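Local coordinates for DUF1254 domain-containing protein (Vibrio parahaemolyticus, PDB 3U07) that is of unknown function, made with a probable signal sequence and containing regions of the DUF1254 and DUF1214 families, at residues T252-Q255 / L256-K260. The protein carries 2 engineered substitutions. Numbering follows the deposited sequence.
Sequences TPEQ and LKLAK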
# COMPACT_ATOMS: atom_id res chain seq x y z
N THR A 252 -1.69 21.63 -28.34
CA THR A 252 -1.74 23.03 -28.78
C THR A 252 -1.06 23.86 -27.69
O THR A 252 -0.93 23.41 -26.55
CB THR A 252 -3.18 23.55 -28.91
OG1 THR A 252 -3.78 23.60 -27.61
CG2 THR A 252 -4.00 22.65 -29.84
N PRO A 253 -0.60 25.07 -28.03
CA PRO A 253 0.06 25.93 -27.04
C PRO A 253 -0.84 26.15 -25.82
O PRO A 253 -0.39 26.13 -24.68
CB PRO A 253 0.30 27.23 -27.81
CG PRO A 253 0.55 26.73 -29.21
CD PRO A 253 -0.54 25.68 -29.37
N GLU A 254 -2.13 26.36 -26.07
CA GLU A 254 -3.09 26.58 -24.99
C GLU A 254 -3.13 25.39 -24.04
O GLU A 254 -3.20 25.57 -22.82
CB GLU A 254 -4.48 26.85 -25.57
CG GLU A 254 -5.54 27.19 -24.53
CD GLU A 254 -5.18 28.40 -23.67
OE1 GLU A 254 -4.25 29.16 -24.04
OE2 GLU A 254 -5.84 28.60 -22.63
N GLN A 255 -3.10 24.17 -24.57
CA GLN A 255 -3.13 22.99 -23.72
C GLN A 255 -1.88 22.93 -22.85
O GLN A 255 -1.96 22.63 -21.65
CB GLN A 255 -3.31 21.72 -24.56
CG GLN A 255 -4.71 21.65 -25.19
CD GLN A 255 -4.89 20.52 -26.19
OE1 GLN A 255 -3.96 20.16 -26.92
NE2 GLN A 255 -6.10 19.97 -26.25
N LEU A 256 -0.72 23.22 -23.43
CA LEU A 256 0.53 23.22 -22.66
C LEU A 256 0.45 24.26 -21.54
O LEU A 256 0.98 24.06 -20.44
CB LEU A 256 1.72 23.53 -23.58
CG LEU A 256 2.07 22.51 -24.67
CD1 LEU A 256 3.34 22.96 -25.40
CD2 LEU A 256 2.30 21.13 -24.05
N LYS A 257 -0.21 25.38 -21.82
CA LYS A 257 -0.35 26.45 -20.83
C LYS A 257 -1.32 26.04 -19.73
O LYS A 257 -1.07 26.27 -18.55
CB LYS A 257 -0.85 27.74 -21.50
CG LYS A 257 -0.97 28.92 -20.54
CD LYS A 257 -1.32 30.21 -21.26
CE LYS A 257 -2.78 30.61 -21.04
NZ LYS A 257 -3.17 31.76 -21.90
N LEU A 258 -2.43 25.42 -20.12
CA LEU A 258 -3.42 24.99 -19.14
C LEU A 258 -2.83 23.89 -18.26
O LEU A 258 -3.11 23.86 -17.05
CB LEU A 258 -4.67 24.49 -19.86
CG LEU A 258 -5.48 25.62 -20.51
CD1 LEU A 258 -6.63 25.03 -21.32
CD2 LEU A 258 -6.02 26.55 -19.44
N ALA A 259 -2.02 23.02 -18.84
CA ALA A 259 -1.39 21.94 -18.10
C ALA A 259 -0.48 22.49 -16.99
O ALA A 259 -0.46 21.96 -15.88
CB ALA A 259 -0.58 21.09 -19.03
N LYS A 260 0.29 23.54 -17.31
CA LYS A 260 1.18 24.15 -16.32
C LYS A 260 0.35 24.81 -15.21
O LYS A 260 0.61 24.62 -14.03
CB LYS A 260 2.06 25.19 -17.02
CG LYS A 260 2.92 26.01 -16.09
CD LYS A 260 4.39 25.94 -16.47
CE LYS A 260 5.20 26.90 -15.61
NZ LYS A 260 4.42 28.14 -15.31
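Glu254 O accepts from Leu258 N at 2.8 Å, and Gln255 O receives Ala259 N at 2.8 Å, the shortest of four i to i+4 bonds that open the helix. Lys257 N reaches Pro253 O, and Leu256 N meets Thr252 O at 3.1 Å with a nearly straight N-H (164°). Glu254 OE1 makes a long salt bridge of 3.5 Å to Lys257 NZ. Both side chains leave with CG anti to the backbone N (chi1 -176° in Glu254), and bends at chi2 of the glutamate and chi3 of the lysine bring the charged groups together. Thr252 is the N-cap of helix 253-273 and forms a capping box with Gln255: Thr252 OG1 accepts from Gln255 N at 3.2 Å, while Gln255 OE1 takes Thr252 N at 3.1 Å. The first bond satisfies a first-turn N-H, the second that of the N-cap itself, and Ser241 O holds the amide's NE2. The Leu258 branch lies across the Glu254 carboxylate, its CG 3.7 Å from Glu254 OE2, and continues onto Ala30 of helix 26-52 and Ile242. Leu256 lies back along the first turn, its CG 3.7 Å from Thr252 O, and also touches Phe251.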